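Local coordinates for protein acetylxylan esterase A (Aspergillus awamori, PDB 5X6S) that removes acetyl side groups from the backbone of acetylated xylans, as a secreted serine esterase of carbohydrate esterase family 1, at residues S111-T116 with E134-A139; M124-A129 with P192-Y197; G32-I37 with E270-A275; S120-T125 with A139-G144. All blocks are in the same frame, centred on the assembly; numbering follows the deposited sequence.

In the fold
The chain illustrates how an alpha/beta-hydrolase is closed by nested and crossing contacts. Near the N terminus, strand 33-37 opens the widest loop, which interaction 3 closes only at the C terminus by packing the strand against the end of helix 265-272. The other three lie inside that loop. Interaction 1 closes a short beta-alpha-beta unit by pairing strands 113-118 and 138-142. From helix 120-131, which connects those strands, two further loops start, sharing Met124 and Thr125: interaction 4 closes a short one on strand 138-142, and interaction 2 a longer one, of about 60 residues, on strand 193-199. Both cross interaction 1 along the chain, and interactions 1 and 4 share Ala139.

Interaction 1. Residues S111-T116 with E134-A139; sequences SKVFVT and ELFAAA. With NA (sodium ion), chain G.
Val113, Val115 and Phe136 carry this junction, where two neighbouring strands come together in parallel. Val115 contributes most: its CG1 sits over one face of the Phe136 ring, a CH-pi contact with CG1 3.8 Å from the ring centroid and 17° off the normal. A chi1 of 56° places that methyl between the backbone N and the carbonyl carbon of Val115, turned to the phenyl. CB of the adjacent Leu135 lies on the opposite face of the ring. Val113 meets the same ring obliquely, its CG1 3.9 Å from Phe136 CD1, while its CB lies 3.3 Å from Leu135 O. Its carbonyl O accepts a 2.9 Å hydrogen bond from Ala137 N, just before strand 138-142 begins. The parallel pairing proper is that of Val115 with Ala139, and the bond from Val115 N to Ala138 O is weak. Glu134 O binds a sodium ion that Glu134 of a neighbouring subunit also binds. Strands 113-118 and 138-142, on which the segments lie, are joined by helix 120-131 in a beta-alpha-beta unit; strand 33-37 flanks 113-118, strand 193-199 flanks 138-142, and helix 91-106 packs on Val113 and Leu135.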
loop_
_atom_site.group_PDB
_atom_site.type_symbol
_atom_site.label_atom_id
_atom_site.label_comp_id
_atom_site.label_asym_id
_atom_site.label_seq_id
_atom_site.Cartn_x
_atom_site.Cartn_y
_atom_site.Cartn_z
ATOM N N SER A 111 -2.988 -0.556 5.705
ATOM C CA SER A 111 -3.529 0.734 5.276
ATOM C C SER A 111 -3.427 1.816 6.326
ATOM O O SER A 111 -3.803 2.979 6.068
ATOM C CB SER A 111 -5.018 0.574 4.889
ATOM O OG SER A 111 -5.808 0.293 6.043
ATOM N N LYS A 112 -2.943 1.465 7.517
ATOM C CA LYS A 112 -2.862 2.408 8.641
ATOM C C LYS A 112 -1.440 2.464 9.211
ATOM O O LYS A 112 -1.252 2.304 10.427
ATOM C CB LYS A 112 -3.879 2.049 9.756
ATOM C CG LYS A 112 -5.348 2.136 9.307
ATOM C CD LYS A 112 -6.295 1.771 10.430
ATOM C CE LYS A 112 -7.750 1.964 9.933
ATOM N NZ LYS A 112 -8.688 1.263 10.859
ATOM N N VAL A 113 -0.477 2.790 8.336
ATOM C CA VAL A 113 0.933 2.876 8.710
ATOM C C VAL A 113 1.411 4.304 8.447
ATOM O O VAL A 113 1.175 4.872 7.353
ATOM C CB VAL A 113 1.810 1.804 7.971
ATOM C CG1 VAL A 113 3.267 1.867 8.413
ATOM C CG2 VAL A 113 1.244 0.408 8.133
ATOM N N PHE A 114 2.045 4.899 9.453
ATOM C CA PHE A 114 2.359 6.324 9.452
ATOM C C PHE A 114 3.809 6.484 9.850
ATOM O O PHE A 114 4.316 5.638 10.547
ATOM C CB PHE A 114 1.407 7.049 10.437
ATOM C CG PHE A 114 -0.034 6.801 10.110
ATOM C CD1 PHE A 114 -0.658 7.517 9.072
ATOM C CD2 PHE A 114 -0.763 5.842 10.798
ATOM C CE1 PHE A 114 -1.979 7.227 8.701
ATOM C CE2 PHE A 114 -2.102 5.569 10.442
ATOM C CZ PHE A 114 -2.698 6.272 9.378
ATOM N N VAL A 115 4.444 7.574 9.453
ATOM C CA VAL A 115 5.835 7.808 9.772
ATOM C C VAL A 115 6.019 9.258 10.177
ATOM O O VAL A 115 5.383 10.150 9.580
ATOM C CB VAL A 115 6.798 7.355 8.618
ATOM C CG1 VAL A 115 6.489 8.011 7.290
ATOM C CG2 VAL A 115 8.279 7.473 9.015
ATOM N N THR A 116 6.846 9.494 11.201
ATOM C CA THR A 116 7.062 10.837 11.746
ATOM C C THR A 116 8.428 10.850 12.427
ATOM O O THR A 116 8.981 9.783 12.768
ATOM C CB THR A 116 5.919 11.252 12.714
ATOM O OG1 THR A 116 6.172 12.533 13.243
ATOM C CG2 THR A 116 5.760 10.229 13.903
ATOM N N GLU A 134 4.840 3.373 -0.911
ATOM C CA GLU A 134 3.851 2.286 -0.825
ATOM C C GLU A 134 3.489 1.856 0.586
ATOM O O GLU A 134 2.427 1.322 0.787
ATOM C CB GLU A 134 4.314 1.047 -1.624
ATOM C CG GLU A 134 5.508 0.238 -1.037
ATOM C CD GLU A 134 6.897 0.805 -1.317
ATOM O OE1 GLU A 134 6.993 1.902 -1.920
ATOM O OE2 GLU A 134 7.914 0.163 -0.937
ATOM N N LEU A 135 4.384 2.087 1.563
ATOM C CA LEU A 135 4.132 1.638 2.921
ATOM C C LEU A 135 3.255 2.588 3.783
ATOM O O LEU A 135 2.632 2.146 4.754
ATOM C CB LEU A 135 5.465 1.380 3.641
ATOM C CG LEU A 135 6.302 0.241 3.096
ATOM C CD1 LEU A 135 7.616 0.156 3.882
ATOM C CD2 LEU A 135 5.566 -1.098 3.094
ATOM N N PHE A 136 3.198 3.874 3.413
ATOM C CA PHE A 136 2.765 4.930 4.329
ATOM C C PHE A 136 1.524 5.676 3.841
ATOM O O PHE A 136 1.509 6.168 2.714
ATOM C CB PHE A 136 3.884 5.907 4.600
ATOM C CG PHE A 136 5.107 5.264 5.189
ATOM C CD1 PHE A 136 5.075 4.743 6.483
ATOM C CD2 PHE A 136 6.255 5.111 4.414
ATOM C CE1 PHE A 136 6.170 4.097 7.008
ATOM C CE2 PHE A 136 7.351 4.454 4.908
ATOM C CZ PHE A 136 7.332 3.949 6.218
ATOM N N ALA A 137 0.496 5.734 4.715
ATOM C CA ALA A 137 -0.748 6.449 4.475
ATOM C C ALA A 137 -0.573 7.939 4.659
ATOM O O ALA A 137 -1.196 8.742 3.960
ATOM C CB ALA A 137 -1.819 5.931 5.421
ATOM N N ALA A 138 0.303 8.334 5.595
ATOM C CA ALA A 138 0.558 9.761 5.921
ATOM C C ALA A 138 1.807 9.848 6.718
ATOM O O ALA A 138 2.238 8.823 7.325
ATOM C CB ALA A 138 -0.610 10.387 6.706
ATOM N N ALA A 139 2.400 11.036 6.738
ATOM C CA ALA A 139 3.651 11.322 7.413
ATOM C C ALA A 139 3.585 12.684 8.021
ATOM O O ALA A 139 2.966 13.595 7.403
ATOM C CB ALA A 139 4.807 11.309 6.454
HETATM NA NA NA G . 0.203 -0.547 0.324
HETATM O O HOH W 1 -0.379 2.635 5.306
HETATM O O HOH W 2 1.357 -1.354 -1.617
HETATM O O HOH W 3 -0.384 0.221 2.071
#

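Interaction 2. Residues M124-A129 with P192-Y197; sequences MTNVMA and PRMQIY
Ala129 and Pro192 mark the closest backbone approach, with their CA atoms 6.3 Å apart, where helix segment 124-129 lies over strand segment 193-197. The two run almost antiparallel, at 165°, and their axes come no nearer than 10.7 Å, a spacing bridged mainly by side chains. At the near end the methyl of Ala129 points at the strand and meets the proline ring, CB to Pro192 CG being 3.6 Å. The same methyl also touches sulfur, with Ala129 CB 3.8 Å from Met194 SD. This is the helix-on-sheet layering of an alpha/beta-hydrolase: helix 120-131, which follows the strand leading to the probable nucleophile Ser119, rests here on strand 193-199 of the central sheet. Met194 fills the span by folding rather than stretching. Its chain bends at chi2 (-57°) and again at chi3, which turns the terminal methyl toward the helix, CE 3.6 Å from Asn126 OD1. Ile196, two residues further along the strand, brings CD1 within 4.0 Å of Asn126 OD1. The amide is buried among these carbon groups, yet both its ends have polar partners elsewhere, which fix its rotation: ND2 is bonded to Val145 O, and OD1 accepts from Trp217 NE1.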
loop_
_atom_site.group_PDB
_atom_site.type_symbol
_atom_site.label_atom_id
_atom_site.label_comp_id
_atom_site.label_asym_id
_atom_site.label_seq_id
_atom_site.Cartn_x
_atom_site.Cartn_y
_atom_site.Cartn_z
ATOM N N MET A 124 14.746 11.953 7.620
ATOM C CA MET A 124 14.503 10.545 7.268
ATOM C C MET A 124 13.019 10.318 6.977
ATOM O O MET A 124 12.665 9.519 6.088
ATOM C CB MET A 124 15.031 9.625 8.368
ATOM C CG MET A 124 14.742 8.129 8.103
ATOM S SD MET A 124 15.346 7.520 6.525
ATOM C CE MET A 124 17.011 7.106 6.977
ATOM N N THR A 125 12.133 11.057 7.644
ATOM C CA THR A 125 10.726 10.922 7.325
ATOM C C THR A 125 10.451 11.258 5.855
ATOM O O THR A 125 9.717 10.535 5.167
ATOM C CB THR A 125 9.843 11.757 8.316
ATOM O OG1 THR A 125 10.008 11.204 9.621
ATOM C CG2 THR A 125 8.384 11.693 7.977
ATOM N N ASN A 126 11.027 12.352 5.368
ATOM C CA ASN A 126 10.871 12.735 3.982
ATOM C C ASN A 126 11.466 11.690 3.092
ATOM O O ASN A 126 10.895 11.360 2.108
ATOM C CB ASN A 126 11.463 14.083 3.661
ATOM C CG ASN A 126 10.582 15.226 4.123
ATOM O OD1 ASN A 126 9.393 15.250 3.930
ATOM N ND2 ASN A 126 11.189 16.124 4.792
ATOM N N VAL A 127 12.604 11.170 3.466
ATOM C CA VAL A 127 13.289 10.113 2.675
ATOM C C VAL A 127 12.412 8.854 2.583
ATOM O O VAL A 127 12.246 8.247 1.484
ATOM C CB VAL A 127 14.702 9.815 3.198
ATOM C CG1 VAL A 127 15.304 8.567 2.523
ATOM C CG2 VAL A 127 15.641 10.998 2.947
ATOM N N MET A 128 11.822 8.456 3.705
ATOM C CA MET A 128 10.937 7.252 3.732
ATOM C C MET A 128 9.727 7.445 2.832
ATOM O O MET A 128 9.291 6.523 2.156
ATOM C CB MET A 128 10.441 6.952 5.146
ATOM C CG MET A 128 11.525 6.445 6.143
ATOM S SD MET A 128 12.451 4.999 5.541
ATOM C CE MET A 128 11.074 3.877 5.212
ATOM N N ALA A 129 9.151 8.644 2.848
ATOM C CA ALA A 129 8.015 8.945 1.978
ATOM C C ALA A 129 8.384 8.768 0.485
ATOM O O ALA A 129 7.574 8.327 -0.303
ATOM C CB ALA A 129 7.503 10.353 2.244
ATOM N N PRO A 192 2.317 8.764 0.840
ATOM C CA PRO A 192 1.685 9.314 2.064
ATOM C C PRO A 192 1.263 10.788 1.931
ATOM O O PRO A 192 2.006 11.591 1.328
ATOM C CB PRO A 192 2.790 9.182 3.128
ATOM C CG PRO A 192 4.081 9.107 2.341
ATOM C CD PRO A 192 3.728 8.409 1.057
ATOM N N ARG A 193 0.135 11.125 2.546
ATOM C CA ARG A 193 -0.255 12.528 2.759
ATOM C C ARG A 193 0.798 13.156 3.693
ATOM O O ARG A 193 1.072 12.605 4.762
ATOM C CB ARG A 193 -1.630 12.588 3.373
ATOM C CG ARG A 193 -2.724 11.947 2.568
ATOM C CD ARG A 193 -4.077 12.024 3.322
ATOM N NE ARG A 193 -4.198 11.053 4.434
ATOM C CZ ARG A 193 -4.032 11.352 5.723
ATOM N NH1 ARG A 193 -3.741 12.576 6.085
ATOM N NH2 ARG A 193 -4.147 10.404 6.651
ATOM N N MET A 194 1.401 14.281 3.287
ATOM C CA MET A 194 2.488 14.906 3.990
ATOM C C MET A 194 2.048 16.112 4.826
ATOM O O MET A 194 1.353 16.990 4.331
ATOM C CB MET A 194 3.575 15.358 3.030
ATOM C CG MET A 194 4.143 14.305 2.107
ATOM S SD MET A 194 4.836 12.874 3.030
ATOM C CE MET A 194 6.189 13.655 3.824
ATOM N N GLN A 195 2.510 16.164 6.071
ATOM C CA GLN A 195 2.315 17.308 6.963
ATOM C C GLN A 195 3.659 17.740 7.459
ATOM O O GLN A 195 4.389 16.951 8.109
ATOM C CB GLN A 195 1.424 16.907 8.140
ATOM C CG GLN A 195 1.157 18.001 9.130
ATOM C CD GLN A 195 0.284 17.498 10.278
ATOM O OE1 GLN A 195 0.700 16.612 11.061
ATOM N NE2 GLN A 195 -0.937 18.013 10.363
ATOM N N ILE A 196 4.018 18.993 7.160
ATOM C CA ILE A 196 5.366 19.536 7.369
ATOM C C ILE A 196 5.343 20.693 8.384
ATOM O O ILE A 196 4.766 21.754 8.097
ATOM C CB ILE A 196 5.961 20.049 6.027
ATOM C CG1 ILE A 196 5.753 19.029 4.909
ATOM C CG2 ILE A 196 7.413 20.549 6.184
ATOM C CD1 ILE A 196 6.396 17.649 5.121
ATOM N N TYR A 197 5.977 20.510 9.548
ATOM C CA TYR A 197 6.144 21.565 10.540
ATOM C C TYR A 197 7.552 22.146 10.470
ATOM O O TYR A 197 8.523 21.433 10.256
ATOM C CB TYR A 197 5.990 21.026 11.962
ATOM C CG TYR A 197 4.604 20.618 12.419
ATOM C CD1 TYR A 197 4.072 19.338 12.145
ATOM C CD2 TYR A 197 3.838 21.485 13.194
ATOM C CE1 TYR A 197 2.806 18.964 12.636
ATOM C CE2 TYR A 197 2.587 21.098 13.708
ATOM C CZ TYR A 197 2.074 19.851 13.431
ATOM O OH TYR A 197 0.841 19.517 13.962
#

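Interaction 3. Residues G32-I37 with E270-A275; sequences GIVVAI and EWFGFA
Gly32 meets Phe274 just ahead of strand 33-37, the first step of a contact that packs an early strand against the last residues of the chain. Its CA lies near the plane of the ring, at the edge, 4.1 Å from Phe274 CZ. Lacking a side chain, the glycine allows the phenyl to come right up to the backbone. Ile33 adds little beyond its amide: Ile33 N is also near the ring edge, while the side chain turns to the other face of the sheet, where helix 91-106 receives it through Thr102 and Ile103. Val34 then points back to the C-terminal segment and does most of the touching. A single branch serves both phenyls, for CG2 is 3.9 Å from Phe272 CE2 and equally 3.9 Å from Phe274 CE2. A chi1 of 174° sets CG1 anti to the backbone N and leaves CG2 anti to the carbonyl carbon, from where it meets both rings obliquely. CG1 lies slightly farther off, 4.2 Å from Phe272 CE2. The valine side chain lies roughly perpendicular to that of Phe272. Between the two aromatics the chain leaves the helix, at Gly273 (phi 110°), and beyond it Phe274 points to the sheet again. The side-chain contacts are apolar. Phe114 of strand 113-118 stacks on Phe272 and meets Phe274 as well, Phe62 meets the Phe274 ring, and strand 33-37 itself lies between strands 63-68 and 113-118, so helix 265-272 and the C terminus close over the middle of the sheet.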
loop_
_atom_site.group_PDB
_atom_site.type_symbol
_atom_site.label_atom_id
_atom_site.label_comp_id
_atom_site.label_asym_id
_atom_site.label_seq_id
_atom_site.Cartn_x
_atom_site.Cartn_y
_atom_site.Cartn_z
ATOM N N GLY A 32 -3.004 -0.234 13.847
ATOM C CA GLY A 32 -2.195 0.603 12.996
ATOM C C GLY A 32 -0.742 0.602 13.450
ATOM O O GLY A 32 -0.361 -0.116 14.407
ATOM N N ILE A 33 0.091 1.334 12.736
ATOM C CA ILE A 33 1.529 1.420 13.074
ATOM C C ILE A 33 1.972 2.854 12.940
ATOM O O ILE A 33 1.628 3.531 11.970
ATOM C CB ILE A 33 2.443 0.526 12.155
ATOM C CG1 ILE A 33 2.194 -0.964 12.402
ATOM C CG2 ILE A 33 3.899 0.895 12.316
ATOM C CD1 ILE A 33 2.770 -1.872 11.344
ATOM N N VAL A 34 2.724 3.319 13.911
ATOM C CA VAL A 34 3.395 4.625 13.823
ATOM C C VAL A 34 4.887 4.397 13.927
ATOM O O VAL A 34 5.359 3.812 14.917
ATOM C CB VAL A 34 2.955 5.630 14.953
ATOM C CG1 VAL A 34 3.801 6.916 14.909
ATOM C CG2 VAL A 34 1.493 5.988 14.818
ATOM N N VAL A 35 5.642 4.859 12.917
ATOM C CA VAL A 35 7.073 4.783 12.927
ATOM C C VAL A 35 7.556 6.172 13.403
ATOM O O VAL A 35 7.224 7.192 12.760
ATOM C CB VAL A 35 7.694 4.419 11.533
ATOM C CG1 VAL A 35 9.201 4.348 11.589
ATOM C CG2 VAL A 35 7.114 3.157 10.910
ATOM N N ALA A 36 8.291 6.207 14.511
ATOM C CA ALA A 36 8.713 7.432 15.159
ATOM C C ALA A 36 10.248 7.491 15.166
ATOM O O ALA A 36 10.928 6.657 15.820
ATOM C CB ALA A 36 8.143 7.518 16.589
ATOM N N ILE A 37 10.815 8.454 14.410
ATOM C CA ILE A 37 12.226 8.433 14.053
ATOM C C ILE A 37 13.018 9.550 14.743
ATOM O O ILE A 37 12.692 10.748 14.582
ATOM C CB ILE A 37 12.428 8.529 12.532
ATOM C CG1 ILE A 37 11.528 7.513 11.790
ATOM C CG2 ILE A 37 13.915 8.391 12.189
ATOM C CD1 ILE A 37 11.593 7.585 10.247
ATOM N N GLU A 270 -4.904 13.134 14.550
ATOM C CA GLU A 270 -5.919 13.689 13.661
ATOM C C GLU A 270 -5.443 13.591 12.209
ATOM O O GLU A 270 -6.202 13.182 11.354
ATOM C CB GLU A 270 -6.192 15.144 14.025
ATOM C CG GLU A 270 -7.016 15.284 15.285
ATOM C CD GLU A 270 -7.155 16.734 15.767
ATOM O OE1 GLU A 270 -6.950 17.674 14.967
ATOM O OE2 GLU A 270 -7.430 16.911 16.964
ATOM N N TRP A 271 -4.166 13.930 11.956
ATOM C CA TRP A 271 -3.631 13.888 10.592
ATOM C C TRP A 271 -3.602 12.449 10.087
ATOM O O TRP A 271 -3.974 12.140 8.937
ATOM C CB TRP A 271 -2.228 14.489 10.557
ATOM C CG TRP A 271 -1.547 14.416 9.224
ATOM C CD1 TRP A 271 -0.403 13.762 8.919
ATOM C CD2 TRP A 271 -2.017 15.002 7.997
ATOM N NE1 TRP A 271 -0.101 13.929 7.598
ATOM C CE2 TRP A 271 -1.080 14.696 7.008
ATOM C CE3 TRP A 271 -3.131 15.790 7.653
ATOM C CZ2 TRP A 271 -1.214 15.134 5.696
ATOM C CZ3 TRP A 271 -3.247 16.226 6.312
ATOM C CH2 TRP A 271 -2.310 15.884 5.379
ATOM N N PHE A 272 -3.164 11.549 10.969
ATOM C CA PHE A 272 -3.094 10.141 10.638
ATOM C C PHE A 272 -4.468 9.568 10.448
ATOM O O PHE A 272 -4.640 8.742 9.582
ATOM C CB PHE A 272 -2.362 9.340 11.708
ATOM C CG PHE A 272 -0.942 9.719 11.913
ATOM C CD1 PHE A 272 -0.269 10.485 11.016
ATOM C CD2 PHE A 272 -0.254 9.259 13.045
ATOM C CE1 PHE A 272 1.041 10.832 11.228
ATOM C CE2 PHE A 272 1.065 9.586 13.283
ATOM C CZ PHE A 272 1.740 10.377 12.352
ATOM N N GLY A 273 -5.443 9.994 11.260
ATOM C CA GLY A 273 -6.820 9.496 11.175
ATOM C C GLY A 273 -7.237 8.635 12.343
ATOM O O GLY A 273 -8.359 8.117 12.377
ATOM N N PHE A 274 -6.343 8.450 13.321
ATOM C CA PHE A 274 -6.723 7.676 14.506
ATOM C C PHE A 274 -7.803 8.425 15.268
ATOM O O PHE A 274 -8.715 7.787 15.801
ATOM C CB PHE A 274 -5.558 7.380 15.435
ATOM C CG PHE A 274 -4.546 6.399 14.860
ATOM C CD1 PHE A 274 -4.893 5.070 14.630
ATOM C CD2 PHE A 274 -3.260 6.813 14.545
ATOM C CE1 PHE A 274 -3.948 4.169 14.109
ATOM C CE2 PHE A 274 -2.317 5.925 14.010
ATOM C CZ PHE A 274 -2.672 4.593 13.800
ATOM N N ALA A 275 -7.697 9.755 15.269
ATOM C CA ALA A 275 -8.664 10.616 15.947
ATOM C C ALA A 275 -9.565 11.293 14.906
ATOM O O ALA A 275 -10.805 11.095 14.935
ATOM C CB ALA A 275 -7.966 11.656 16.777
ATOM O OXT ALA A 275 -9.072 12.045 14.015
#

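Interaction 4. Residues S120-T125 with A139-G144; sequences SGAMMT and ATVYSG
The start of helix 120-131 follows the nucleophile elbow, the tight strand-to-helix turn of alpha/beta-hydrolases, which here carries Ser119, probably the charge-relay serine. Gly121 would be the last glycine of its GxSxG pattern. Ala122 and Thr125, one turn apart, are the residues that seat this helix on strand 139-142 and the loop after it. The two elements run 146° apart, with axes 7.1 Å from each other at the closest. That closeness rests on small residues: the Ala122 methyl points toward the strand, where its CB is 3.3 Å from Tyr142 O. Just beyond, the helix backbone at Ala122 and Met123 leaves no room for a side chain on Gly144, and Ala122 CB comes within 3.6 Å of Gly144 CA. Val141 grips the helix with both branches. Its CG1 is 3.6 Å from Ala122 CB, and CG2 lies 3.7 Å from Thr125 CG2, the two side chains running alongside in opposing senses. Farther back along the strand, the same threonine methyl rests near Ala139 CB and Thr140 O. Ser143, in the loop after the strand, has its OG bonded to Val261 N, and Tyr142 extends away from the helix to bond Asp268 through its hydroxyl. Thr125 can offer its methyl to the strand because chi1 (-64°) sends OG1 back up its own helix instead. There OG1 donates a 2.8 Å hydrogen bond to Gly121 O, tilted 28° from the carbonyl plane, while Thr125 N reaches that oxygen from the opposite face.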
loop_
_atom_site.group_PDB
_atom_site.type_symbol
_atom_site.label_atom_id
_atom_site.label_comp_id
_atom_site.label_asym_id
_atom_site.label_seq_id
_atom_site.Cartn_x
_atom_site.Cartn_y
_atom_site.Cartn_z
ATOM N N SER A 120 17.007 15.171 12.355
ATOM C CA SER A 120 17.510 14.073 11.521
ATOM C C SER A 120 16.407 13.063 11.189
ATOM O O SER A 120 16.282 12.597 10.053
ATOM C CB SER A 120 18.704 13.386 12.175
ATOM O OG SER A 120 19.393 12.508 11.241
ATOM N N GLY A 121 15.555 12.803 12.153
ATOM C CA GLY A 121 14.440 11.863 11.943
ATOM C C GLY A 121 13.372 12.431 11.059
ATOM O O GLY A 121 12.696 11.677 10.345
ATOM N N ALA A 122 13.218 13.765 11.074
ATOM C CA ALA A 122 12.300 14.400 10.111
ATOM C C ALA A 122 12.880 14.371 8.694
ATOM O O ALA A 122 12.115 14.213 7.719
ATOM C CB ALA A 122 11.955 15.803 10.525
ATOM N N MET A 123 14.190 14.549 8.578
ATOM C CA MET A 123 14.856 14.360 7.274
ATOM C C MET A 123 14.576 12.928 6.742
ATOM O O MET A 123 14.216 12.727 5.579
ATOM C CB MET A 123 16.330 14.547 7.378
ATOM C CG MET A 123 16.786 15.902 7.925
ATOM S SD MET A 123 18.559 15.966 7.828
ATOM C CE MET A 123 18.974 17.078 9.159
ATOM N N MET A 124 14.746 11.953 7.620
ATOM C CA MET A 124 14.503 10.545 7.268
ATOM C C MET A 124 13.019 10.318 6.977
ATOM O O MET A 124 12.665 9.519 6.088
ATOM C CB MET A 124 15.031 9.625 8.368
ATOM C CG MET A 124 14.742 8.129 8.103
ATOM S SD MET A 124 15.346 7.520 6.525
ATOM C CE MET A 124 17.011 7.106 6.977
ATOM N N THR A 125 12.133 11.057 7.644
ATOM C CA THR A 125 10.726 10.922 7.325
ATOM C C THR A 125 10.451 11.258 5.855
ATOM O O THR A 125 9.717 10.535 5.167
ATOM C CB THR A 125 9.843 11.757 8.316
ATOM O OG1 THR A 125 10.008 11.204 9.621
ATOM C CG2 THR A 125 8.384 11.693 7.977
ATOM N N ALA A 139 2.400 11.036 6.738
ATOM C CA ALA A 139 3.651 11.322 7.413
ATOM C C ALA A 139 3.585 12.684 8.021
ATOM O O ALA A 139 2.966 13.595 7.403
ATOM C CB ALA A 139 4.807 11.309 6.454
ATOM N N THR A 140 4.253 12.865 9.171
ATOM C CA THR A 140 4.358 14.198 9.833
ATOM C C THR A 140 5.822 14.491 10.041
ATOM O O THR A 140 6.542 13.692 10.671
ATOM C CB THR A 140 3.516 14.271 11.165
ATOM O OG1 THR A 140 2.115 14.107 10.877
ATOM C CG2 THR A 140 3.702 15.625 11.896
ATOM N N VAL A 141 6.281 15.633 9.563
ATOM C CA VAL A 141 7.669 16.042 9.577
ATOM C C VAL A 141 7.838 17.202 10.562
ATOM O O VAL A 141 7.225 18.290 10.370
ATOM C CB VAL A 141 8.147 16.441 8.145
ATOM C CG1 VAL A 141 9.563 16.914 8.094
ATOM C CG2 VAL A 141 7.937 15.282 7.155
ATOM N N TYR A 142 8.595 16.955 11.628
ATOM C CA TYR A 142 8.955 17.994 12.627
ATOM C C TYR A 142 10.374 18.551 12.390
ATOM O O TYR A 142 11.380 18.015 12.886
ATOM C CB TYR A 142 8.788 17.499 14.086
ATOM C CG TYR A 142 7.369 17.334 14.489
ATOM C CD1 TYR A 142 6.577 18.461 14.789
ATOM C CD2 TYR A 142 6.767 16.076 14.560
ATOM C CE1 TYR A 142 5.253 18.327 15.119
ATOM C CE2 TYR A 142 5.393 15.944 14.921
ATOM C CZ TYR A 142 4.671 17.077 15.216
ATOM O OH TYR A 142 3.366 17.020 15.573
ATOM N N SER A 143 10.458 19.654 11.618
ATOM C CA SER A 143 11.763 20.349 11.424
ATOM C C SER A 143 12.816 19.482 10.755
ATOM O O SER A 143 13.797 19.051 11.383
ATOM C CB SER A 143 12.303 20.892 12.752
ATOM O OG SER A 143 11.301 21.626 13.462
ATOM N N GLY A 144 12.599 19.186 9.481
ATOM C CA GLY A 144 13.549 18.413 8.706
ATOM C C GLY A 144 14.048 19.201 7.483
ATOM O O GLY A 144 14.003 20.440 7.456
#